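Local coordinates for phage-related protein (Bacillus cereus, PDB 4JG2), which is of uncharacterised function but belongs to the Enc34 phage single-stranded DNA-binding family, so it probably binds single-stranded DNA, at residues T36-S47 and Y153-F164; P109-R117 and K123-N131. All blocks are in the same frame, centred on the assembly; numbering follows the deposited sequence.

How the contacts relate
Contact 1 and contact 2 lie with their centres about 12 Å apart in a single chain, and together they illustrate how a small beta-rich fold closes on itself. Along the sequence contact 2 is nested: 109-117 and 123-131 both fall between 36-47 and 153-164. Strand 45-50 of contact 1 and strand 111-112 of contact 2 are the outer strands of one antiparallel four-stranded sheet, with 63-71 and 125-132 between them. Strands 37-39 and 157-169 belong to a second sheet, so contact 1 joins the two. Leu162 and Phe164 pack on Val128, Ala130 and Pro109 of contact 2, and helix 75-96 touches both contacts, which thus pack against a common core.

Contact 1 of 2, residues T36-S47 and Y153-F164; sequences TKVVTSVNTRLS and YSGCYARVSLNF
Arg159 reaches back along 36-47 and grips the main chain where strand 37-39 ends. Its CB lies 3.5 Å from Thr40 O, CG runs beside the Ser41 carbonyl carbon, and CD meets Val42 CG1. A bend in the chain at CG-CD (chi3 73°) then turns the guanidinium over the backbone: NE donates to Thr40 O at 2.8 Å, with the acceptor close to the guanidinium plane. CZ has Val39 CG1 over one face, 3.5 Å away, while NH2 at the tip adds weak bonds to Thr40 O and Val39 O.

Beneath this grip Val38 and Leu162 make an antiparallel hydrogen-bonded pair, and Thr40 N continues the ladder to Val160 O. Thr40 OG1 takes the N-H of Val160 at 3.0 Å and donates a hydrogen bond to Thr44 OG1, which in turn donates to Ser41 O; this chain of bonds spans the type I turn 41-44. Beyond the turn Leu46 N bonds to Cys156 O, and Arg45, extended from CG to NE, lays CG over the Tyr157 ring, 4.1 Å from its centroid, and donates from NE almost straight (174°) to Gly155 O at 2.9 Å. Leu46 sends CD1 to Cys156 SG and CD2 to Val160 CG2.

Thus 37-39 pairs antiparallel with strand 157-169, while 45-47 crosses its start at about a right angle, held by one bridge and by bonds to the turn 153-156; here the chain passes from one sheet to the other. Arg159 NE and Arg45 NE each donate to a main-chain carbonyl across the contact, and Arg45 NH2 goes on to Glu189 O, which implies that charged side chains here fasten backbone.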
loop_
_atom_site.group_PDB
_atom_site.type_symbol
_atom_site.label_atom_id
_atom_site.label_comp_id
_atom_site.label_asym_id
_atom_site.label_seq_id
_atom_site.Cartn_x
_atom_site.Cartn_y
_atom_site.Cartn_z
ATOM N N THR A 36 -9.500 -4.909 -9.001
ATOM C CA THR A 36 -8.172 -4.420 -8.707
ATOM C C THR A 36 -8.037 -3.746 -7.331
ATOM O O THR A 36 -6.949 -3.305 -6.970
ATOM C CB THR A 36 -7.708 -3.464 -9.828
ATOM O OG1 THR A 36 -8.614 -2.351 -9.920
ATOM C CG2 THR A 36 -7.594 -4.153 -11.148
ATOM N N LYS A 37 -9.120 -3.725 -6.575
ATOM C CA LYS A 37 -9.149 -3.111 -5.246
ATOM C C LYS A 37 -9.099 -4.190 -4.165
ATOM O O LYS A 37 -9.870 -5.178 -4.268
ATOM C CB LYS A 37 -10.416 -2.259 -5.097
ATOM C CG LYS A 37 -10.557 -1.576 -3.799
ATOM C CD LYS A 37 -11.862 -0.758 -3.770
ATOM C CE LYS A 37 -12.131 -0.273 -2.356
ATOM N NZ LYS A 37 -13.526 0.261 -2.250
ATOM N N VAL A 38 -8.243 -4.021 -3.170
ATOM C CA VAL A 38 -8.132 -4.939 -2.024
ATOM C C VAL A 38 -8.081 -4.123 -0.757
ATOM O O VAL A 38 -7.333 -3.150 -0.678
ATOM C CB VAL A 38 -6.839 -5.767 -2.088
ATOM C CG1 VAL A 38 -6.721 -6.685 -0.828
ATOM C CG2 VAL A 38 -6.772 -6.572 -3.383
ATOM N N VAL A 39 -8.853 -4.517 0.233
ATOM C CA VAL A 39 -8.770 -3.929 1.575
ATOM C C VAL A 39 -8.072 -4.935 2.479
ATOM O O VAL A 39 -8.565 -6.059 2.649
ATOM C CB VAL A 39 -10.131 -3.492 2.119
ATOM C CG1 VAL A 39 -9.997 -2.727 3.423
ATOM C CG2 VAL A 39 -10.848 -2.599 1.145
ATOM N N THR A 40 -6.913 -4.572 3.022
ATOM C CA THR A 40 -6.108 -5.502 3.840
ATOM C C THR A 40 -6.755 -5.766 5.196
ATOM O O THR A 40 -7.745 -5.109 5.564
ATOM C CB THR A 40 -4.663 -5.008 3.970
ATOM O OG1 THR A 40 -4.659 -3.869 4.806
ATOM C CG2 THR A 40 -4.047 -4.646 2.625
ATOM N N SER A 41 -6.185 -6.734 5.901
ATOM C CA SER A 41 -6.771 -7.193 7.167
ATOM C C SER A 41 -6.501 -6.310 8.334
ATOM O O SER A 41 -5.584 -5.460 8.325
ATOM C CB SER A 41 -6.310 -8.652 7.502
ATOM O OG SER A 41 -5.117 -8.572 8.227
ATOM N N VAL A 42 -7.194 -6.573 9.421
ATOM C CA VAL A 42 -6.910 -5.881 10.689
ATOM C C VAL A 42 -5.513 -6.146 11.260
ATOM O O VAL A 42 -5.094 -5.471 12.192
ATOM C CB VAL A 42 -7.975 -6.219 11.770
ATOM C CG1 VAL A 42 -9.324 -5.695 11.346
ATOM C CG2 VAL A 42 -8.042 -7.701 12.112
ATOM N N ASN A 43 -4.816 -7.179 10.706
ATOM C CA ASN A 43 -3.451 -7.515 11.188
ATOM C C ASN A 43 -2.348 -6.907 10.369
ATOM O O ASN A 43 -1.177 -7.158 10.593
ATOM C CB ASN A 43 -3.300 -9.024 11.264
ATOM C CG ASN A 43 -4.297 -9.613 12.207
ATOM O OD1 ASN A 43 -4.385 -9.214 13.349
ATOM N ND2 ASN A 43 -5.075 -10.467 11.702
ATOM N N THR A 44 -2.724 -5.985 9.483
ATOM C CA THR A 44 -1.770 -5.245 8.648
ATOM C C THR A 44 -1.027 -4.224 9.523
ATOM O O THR A 44 -1.655 -3.524 10.324
ATOM C CB THR A 44 -2.509 -4.411 7.593
ATOM O OG1 THR A 44 -3.336 -5.271 6.836
ATOM C CG2 THR A 44 -1.596 -3.652 6.753
ATOM N N ARG A 45 0.299 -4.163 9.408
ATOM C CA ARG A 45 1.091 -3.188 10.151
ATOM C C ARG A 45 1.606 -2.108 9.198
ATOM O O ARG A 45 1.905 -2.401 8.039
ATOM C CB ARG A 45 2.252 -3.871 10.883
ATOM C CG ARG A 45 2.855 -3.041 11.987
ATOM C CD ARG A 45 3.925 -3.797 12.750
ATOM N NE ARG A 45 4.429 -3.030 13.891
ATOM C CZ ARG A 45 5.552 -3.288 14.528
ATOM N NH1 ARG A 45 6.280 -4.340 14.144
ATOM N NH2 ARG A 45 5.959 -2.576 15.542
ATOM N N LEU A 46 1.705 -0.864 9.670
ATOM C CA LEU A 46 2.189 0.241 8.833
ATOM C C LEU A 46 3.652 0.479 9.094
ATOM O O LEU A 46 4.101 0.634 10.256
ATOM C CB LEU A 46 1.392 1.516 9.138
ATOM C CG LEU A 46 -0.116 1.393 9.082
ATOM C CD1 LEU A 46 -0.761 2.732 9.258
ATOM C CD2 LEU A 46 -0.598 0.743 7.795
ATOM N N SER A 47 4.437 0.595 8.012
ATOM C CA SER A 47 5.837 0.959 8.064
ATOM C C SER A 47 6.039 2.208 7.199
ATOM O O SER A 47 5.399 2.357 6.145
ATOM C CB SER A 47 6.706 -0.205 7.536
ATOM O OG SER A 47 8.028 0.127 7.215
ATOM N N TYR A 153 0.542 6.127 13.139
ATOM C CA TYR A 153 2.002 6.292 13.114
ATOM C C TYR A 153 2.632 4.993 12.656
ATOM O O TYR A 153 1.987 3.939 12.707
ATOM C CB TYR A 153 2.517 6.683 14.544
ATOM C CG TYR A 153 2.048 5.728 15.608
ATOM C CD1 TYR A 153 0.791 5.908 16.197
ATOM C CD2 TYR A 153 2.762 4.580 15.911
ATOM C CE1 TYR A 153 0.289 4.982 17.085
ATOM C CE2 TYR A 153 2.230 3.639 16.779
ATOM C CZ TYR A 153 0.985 3.831 17.326
ATOM O OH TYR A 153 0.431 2.860 18.135
ATOM N N SER A 154 3.874 5.048 12.190
ATOM C CA SER A 154 4.610 3.855 11.813
ATOM C C SER A 154 4.673 2.905 13.005
ATOM O O SER A 154 5.167 3.274 14.065
ATOM C CB SER A 154 6.001 4.201 11.382
ATOM O OG SER A 154 5.984 5.114 10.292
ATOM N N GLY A 155 4.223 1.668 12.785
ATOM C CA GLY A 155 4.226 0.633 13.785
ATOM C C GLY A 155 2.824 0.189 14.208
ATOM O O GLY A 155 2.677 -0.891 14.803
ATOM N N CYS A 156 1.800 1.033 14.017
ATOM C CA CYS A 156 0.439 0.678 14.394
ATOM C C CYS A 156 -0.153 -0.280 13.333
ATOM O O CYS A 156 0.367 -0.435 12.229
ATOM C CB CYS A 156 -0.466 1.910 14.555
ATOM S SG CYS A 156 -1.069 2.631 12.979
ATOM N N TYR A 157 -1.283 -0.885 13.707
ATOM C CA TYR A 157 -2.051 -1.843 12.899
ATOM C C TYR A 157 -3.280 -1.155 12.350
ATOM O O TYR A 157 -4.027 -0.480 13.113
ATOM C CB TYR A 157 -2.432 -3.073 13.730
ATOM C CG TYR A 157 -1.177 -3.832 14.159
ATOM C CD1 TYR A 157 -0.630 -4.809 13.398
ATOM C CD2 TYR A 157 -0.543 -3.540 15.342
ATOM C CE1 TYR A 157 0.501 -5.501 13.735
ATOM C CE2 TYR A 157 0.622 -4.216 15.741
ATOM C CZ TYR A 157 1.126 -5.198 14.925
ATOM O OH TYR A 157 2.294 -5.793 15.256
ATOM N N ALA A 158 -3.514 -1.269 11.041
ATOM C CA ALA A 158 -4.577 -0.593 10.380
ATOM C C ALA A 158 -4.940 -1.333 9.099
ATOM O O ALA A 158 -4.029 -1.786 8.382
ATOM C CB ALA A 158 -4.175 0.828 10.007
ATOM N N ARG A 159 -6.241 -1.386 8.772
ATOM C CA ARG A 159 -6.637 -1.853 7.436
ATOM C C ARG A 159 -6.283 -0.762 6.409
ATOM O O ARG A 159 -6.450 0.432 6.700
ATOM C CB ARG A 159 -8.153 -2.120 7.327
ATOM C CG ARG A 159 -8.691 -3.132 8.366
ATOM C CD ARG A 159 -10.136 -3.544 8.046
ATOM N NE ARG A 159 -10.048 -4.408 6.905
ATOM C CZ ARG A 159 -11.039 -4.715 6.086
ATOM N NH1 ARG A 159 -12.256 -4.262 6.296
ATOM N NH2 ARG A 159 -10.766 -5.554 5.074
ATOM N N VAL A 160 -5.857 -1.165 5.208
ATOM C CA VAL A 160 -5.522 -0.223 4.153
ATOM C C VAL A 160 -6.205 -0.626 2.863
ATOM O O VAL A 160 -6.172 -1.813 2.503
ATOM C CB VAL A 160 -4.000 -0.134 3.940
ATOM C CG1 VAL A 160 -3.671 0.952 2.914
ATOM C CG2 VAL A 160 -3.250 0.117 5.255
ATOM N N SER A 161 -6.809 0.350 2.200
ATOM C CA SER A 161 -7.408 0.128 0.907
ATOM C C SER A 161 -6.300 0.349 -0.143
ATOM O O SER A 161 -5.538 1.310 -0.066
ATOM C CB SER A 161 -8.561 1.101 0.686
ATOM O OG SER A 161 -9.200 0.832 -0.536
ATOM N N LEU A 162 -6.216 -0.590 -1.066
ATOM C CA LEU A 162 -5.232 -0.602 -2.112
ATOM C C LEU A 162 -5.839 -0.790 -3.471
ATOM O O LEU A 162 -6.801 -1.555 -3.616
ATOM C CB LEU A 162 -4.293 -1.815 -1.885
ATOM C CG LEU A 162 -3.570 -1.919 -0.537
ATOM C CD1 LEU A 162 -2.772 -3.218 -0.500
ATOM C CD2 LEU A 162 -2.703 -0.697 -0.223
ATOM N N ASN A 163 -5.313 -0.114 -4.485
ATOM C CA ASN A 163 -5.762 -0.354 -5.850
ATOM C C ASN A 163 -4.531 -0.610 -6.671
ATOM O O ASN A 163 -3.529 0.076 -6.602
ATOM C CB ASN A 163 -6.633 0.756 -6.510
ATOM C CG ASN A 163 -7.282 0.318 -7.876
ATOM O OD1 ASN A 163 -8.421 -0.254 -7.934
ATOM N ND2 ASN A 163 -6.595 0.656 -8.994
ATOM N N PHE A 164 -4.608 -1.650 -7.441
ATOM C CA PHE A 164 -3.497 -2.057 -8.295
ATOM C C PHE A 164 -3.746 -1.666 -9.723
ATOM O O PHE A 164 -4.860 -1.816 -10.218
ATOM C CB PHE A 164 -3.330 -3.589 -8.144
ATOM C CG PHE A 164 -2.903 -3.989 -6.739
ATOM C CD1 PHE A 164 -3.820 -4.299 -5.734
ATOM C CD2 PHE A 164 -1.583 -3.952 -6.379
ATOM C CE1 PHE A 164 -3.422 -4.626 -4.453
ATOM C CE2 PHE A 164 -1.162 -4.262 -5.106
ATOM C CZ PHE A 164 -2.099 -4.579 -4.152
HETATM O O HOH W 1 -6.860 -0.434 -11.566
#

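Contact 2 of 2, residues P109-R117 and K123-N131; sequences PLRDGDVER and KGHYFVNAN
In this antiparallel beta hairpin with a long connection, closing one margin of a four-stranded sheet, the Phe127 ring carries Arg111 CB squarely over one face, 3.5 Å from its centroid, while Gly113 N lies at its edge, near the ring plane. Arg117 approaches the same ring obliquely: Phe127 CZ sits above the middle of its guanidinium, 3.5 Å from Arg117 CZ, with the two planes 57° apart. Tyr126, on the other side of the sheet, takes Leu110 CD2 over a face and Arg111 O at its edge; Lys72 also makes a cation-pi contact with this ring.

Arg111 and Phe127 are the hydrogen-bonded pair of the hairpin, exchanging N-H and carbonyl in both directions. Phe127 has CG between its backbone N and carbonyl carbon (chi1 66°), which brings the ring over Arg111 and toward the returning loop. There Arg111 NE and NH2 hold Glu116 OE1 side-on in a salt bridge, NH2 at 2.9 Å, while NH1 bonds Leu108 O. Glu116 OE2 receives Asp112 N, so one carboxylate ties the loop to the strand.

Asp112 OD1 accepts from Asp114 N in an Asx turn, and both aspartates pair with Lys72, which would partly balance their charge. Asp114 OD1 takes Gly124 N at 2.8 Å, on the syn side but tilted well out of the carboxylate plane, joining the turn after strand 111-112 to the end of the connection. Lys123 NZ adds only weak bonds to Asp114 O and Arg117 O. Past the ladder, a water takes over the pairing, donating to Pro109 O at 2.7 Å and accepting from Asn129 N at 2.9 Å.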
loop_
_atom_site.group_PDB
_atom_site.type_symbol
_atom_site.label_atom_id
_atom_site.label_comp_id
_atom_site.label_asym_id
_atom_site.label_seq_id
_atom_site.Cartn_x
_atom_site.Cartn_y
_atom_site.Cartn_z
ATOM N N PRO A 109 4.130 -5.828 -7.298
ATOM C CA PRO A 109 4.082 -5.097 -6.028
ATOM C C PRO A 109 4.183 -5.883 -4.733
ATOM O O PRO A 109 4.553 -5.333 -3.702
ATOM C CB PRO A 109 2.743 -4.328 -6.115
ATOM C CG PRO A 109 1.885 -5.287 -6.898
ATOM C CD PRO A 109 2.826 -5.799 -7.972
ATOM N N LEU A 110 3.822 -7.184 -4.755
ATOM C CA LEU A 110 3.879 -7.955 -3.479
ATOM C C LEU A 110 5.298 -8.421 -3.249
ATOM O O LEU A 110 5.780 -9.347 -3.911
ATOM C CB LEU A 110 2.902 -9.107 -3.532
ATOM C CG LEU A 110 2.731 -9.834 -2.217
ATOM C CD1 LEU A 110 1.915 -9.024 -1.227
ATOM C CD2 LEU A 110 2.093 -11.180 -2.458
ATOM N N ARG A 111 5.990 -7.798 -2.305
ATOM C CA ARG A 111 7.406 -8.043 -2.023
ATOM C C ARG A 111 7.549 -8.898 -0.783
ATOM O O ARG A 111 6.674 -8.944 0.077
ATOM C CB ARG A 111 8.104 -6.691 -1.822
ATOM C CG ARG A 111 7.877 -5.658 -2.894
ATOM C CD ARG A 111 8.002 -6.176 -4.280
ATOM N NE ARG A 111 9.294 -6.753 -4.552
ATOM C CZ ARG A 111 9.729 -7.081 -5.753
ATOM N NH1 ARG A 111 8.952 -6.863 -6.809
ATOM N NH2 ARG A 111 10.916 -7.575 -5.902
ATOM N N ASP A 112 8.679 -9.599 -0.661
ATOM C CA ASP A 112 8.892 -10.578 0.376
ATOM C C ASP A 112 9.772 -9.972 1.485
ATOM O O ASP A 112 10.972 -9.785 1.284
ATOM C CB ASP A 112 9.539 -11.832 -0.221
ATOM C CG ASP A 112 9.582 -13.001 0.731
ATOM O OD1 ASP A 112 9.645 -12.770 1.938
ATOM O OD2 ASP A 112 9.670 -14.155 0.297
ATOM N N GLY A 113 9.190 -9.696 2.653
ATOM C CA GLY A 113 9.911 -9.115 3.764
ATOM C C GLY A 113 10.991 -9.961 4.364
ATOM O O GLY A 113 11.894 -9.432 4.966
ATOM N N ASP A 114 10.897 -11.277 4.203
ATOM C CA ASP A 114 11.921 -12.160 4.758
ATOM C C ASP A 114 13.201 -12.165 3.966
ATOM O O ASP A 114 14.268 -12.356 4.539
ATOM C CB ASP A 114 11.431 -13.588 4.845
ATOM C CG ASP A 114 10.398 -13.784 5.928
ATOM O OD1 ASP A 114 10.748 -13.415 7.039
ATOM O OD2 ASP A 114 9.317 -14.348 5.667
ATOM N N VAL A 115 13.120 -11.934 2.672
ATOM C CA VAL A 115 14.308 -12.049 1.848
ATOM C C VAL A 115 14.738 -10.726 1.197
ATOM O O VAL A 115 15.895 -10.604 0.873
ATOM C CB VAL A 115 14.192 -13.309 0.916
ATOM C CG1 VAL A 115 14.044 -14.626 1.694
ATOM C CG2 VAL A 115 13.080 -13.188 -0.034
ATOM N N GLU A 116 13.849 -9.755 1.018
ATOM C CA GLU A 116 14.214 -8.488 0.370
ATOM C C GLU A 116 14.591 -7.360 1.340
ATOM O O GLU A 116 14.974 -6.268 0.915
ATOM C CB GLU A 116 13.115 -8.014 -0.562
ATOM C CG GLU A 116 12.719 -9.048 -1.594
ATOM C CD GLU A 116 11.704 -8.470 -2.537
ATOM O OE1 GLU A 116 12.029 -7.453 -3.199
ATOM O OE2 GLU A 116 10.639 -9.054 -2.727
ATOM N N ARG A 117 14.429 -7.638 2.627
ATOM C CA ARG A 117 14.754 -6.697 3.691
ATOM C C ARG A 117 15.484 -7.406 4.825
ATOM O O ARG A 117 15.425 -8.625 4.952
ATOM C CB ARG A 117 13.492 -6.011 4.231
ATOM C CG ARG A 117 12.746 -5.130 3.224
ATOM C CD ARG A 117 13.592 -3.950 2.742
ATOM N NE ARG A 117 12.814 -3.014 1.928
ATOM C CZ ARG A 117 12.782 -3.047 0.600
ATOM N NH1 ARG A 117 13.481 -3.975 -0.048
ATOM N NH2 ARG A 117 12.062 -2.166 -0.081
ATOM N N LYS A 123 10.040 -9.398 8.992
ATOM C CA LYS A 123 10.103 -10.877 9.055
ATOM C C LYS A 123 8.679 -11.435 9.131
ATOM O O LYS A 123 7.828 -10.889 9.859
ATOM C CB LYS A 123 10.963 -11.352 10.209
ATOM C CG LYS A 123 12.414 -10.891 10.136
ATOM C CD LYS A 123 13.146 -11.258 8.819
ATOM C CE LYS A 123 14.646 -10.815 8.767
ATOM N NZ LYS A 123 15.155 -10.917 7.355
ATOM N N GLY A 124 8.422 -12.533 8.399
ATOM C CA GLY A 124 7.128 -13.114 8.411
ATOM C C GLY A 124 6.041 -12.325 7.705
ATOM O O GLY A 124 4.863 -12.669 7.867
ATOM N N HIS A 125 6.414 -11.355 6.893
ATOM C CA HIS A 125 5.488 -10.527 6.157
ATOM C C HIS A 125 5.863 -10.379 4.714
ATOM O O HIS A 125 7.045 -10.384 4.354
ATOM C CB HIS A 125 5.456 -9.095 6.772
ATOM C CG HIS A 125 4.826 -9.029 8.133
ATOM N ND1 HIS A 125 5.434 -9.493 9.259
ATOM C CD2 HIS A 125 3.620 -8.564 8.546
ATOM C CE1 HIS A 125 4.634 -9.331 10.290
ATOM N NE2 HIS A 125 3.532 -8.758 9.890
ATOM N N TYR A 126 4.835 -10.227 3.897
ATOM C CA TYR A 126 4.971 -9.610 2.587
ATOM C C TYR A 126 4.793 -8.087 2.825
ATOM O O TYR A 126 4.282 -7.653 3.872
ATOM C CB TYR A 126 3.915 -10.077 1.609
ATOM C CG TYR A 126 4.086 -11.541 1.181
ATOM C CD1 TYR A 126 5.069 -11.884 0.256
ATOM C CD2 TYR A 126 3.259 -12.534 1.641
ATOM C CE1 TYR A 126 5.248 -13.164 -0.195
ATOM C CE2 TYR A 126 3.401 -13.843 1.223
ATOM C CZ TYR A 126 4.413 -14.154 0.312
ATOM O OH TYR A 126 4.560 -15.458 -0.124
ATOM N N PHE A 127 5.150 -7.279 1.841
ATOM C CA PHE A 127 4.910 -5.864 1.920
ATOM C C PHE A 127 4.569 -5.313 0.572
ATOM O O PHE A 127 5.028 -5.796 -0.482
ATOM C CB PHE A 127 6.109 -5.082 2.568
ATOM C CG PHE A 127 7.396 -5.061 1.816
ATOM C CD1 PHE A 127 7.782 -3.973 1.026
ATOM C CD2 PHE A 127 8.271 -6.131 1.917
ATOM C CE1 PHE A 127 9.011 -3.947 0.444
ATOM C CE2 PHE A 127 9.518 -6.071 1.300
ATOM C CZ PHE A 127 9.893 -4.980 0.541
ATOM N N VAL A 128 3.814 -4.208 0.584
ATOM C CA VAL A 128 3.494 -3.473 -0.635
ATOM C C VAL A 128 3.802 -1.995 -0.306
ATOM O O VAL A 128 3.569 -1.545 0.819
ATOM C CB VAL A 128 2.027 -3.669 -1.078
ATOM C CG1 VAL A 128 1.628 -5.141 -1.013
ATOM C CG2 VAL A 128 1.061 -2.884 -0.252
ATOM N N ASN A 129 4.421 -1.322 -1.271
ATOM C CA ASN A 129 4.698 0.094 -1.213
ATOM C C ASN A 129 3.536 0.808 -1.931
ATOM O O ASN A 129 3.496 0.781 -3.170
ATOM C CB ASN A 129 6.033 0.425 -1.793
ATOM C CG ASN A 129 7.182 -0.160 -0.993
ATOM O OD1 ASN A 129 7.103 -0.354 0.217
ATOM N ND2 ASN A 129 8.224 -0.479 -1.693
ATOM N N ALA A 130 2.635 1.402 -1.202
ATOM C CA ALA A 130 1.480 2.071 -1.742
ATOM C C ALA A 130 1.675 3.596 -1.710
ATOM O O ALA A 130 2.241 4.123 -0.760
ATOM C CB ALA A 130 0.208 1.712 -0.985
ATOM N N ASN A 131 1.212 4.302 -2.733
ATOM C CA ASN A 131 1.366 5.780 -2.734
ATOM C C ASN A 131 0.230 6.437 -3.481
ATOM O O ASN A 131 -0.546 5.781 -4.235
ATOM C CB ASN A 131 2.755 6.160 -3.227
ATOM C CG ASN A 131 3.011 5.829 -4.683
ATOM O OD1 ASN A 131 2.181 6.113 -5.545
ATOM N ND2 ASN A 131 4.156 5.213 -4.937
HETATM O O HOH W 2 5.323 -2.737 -3.649
#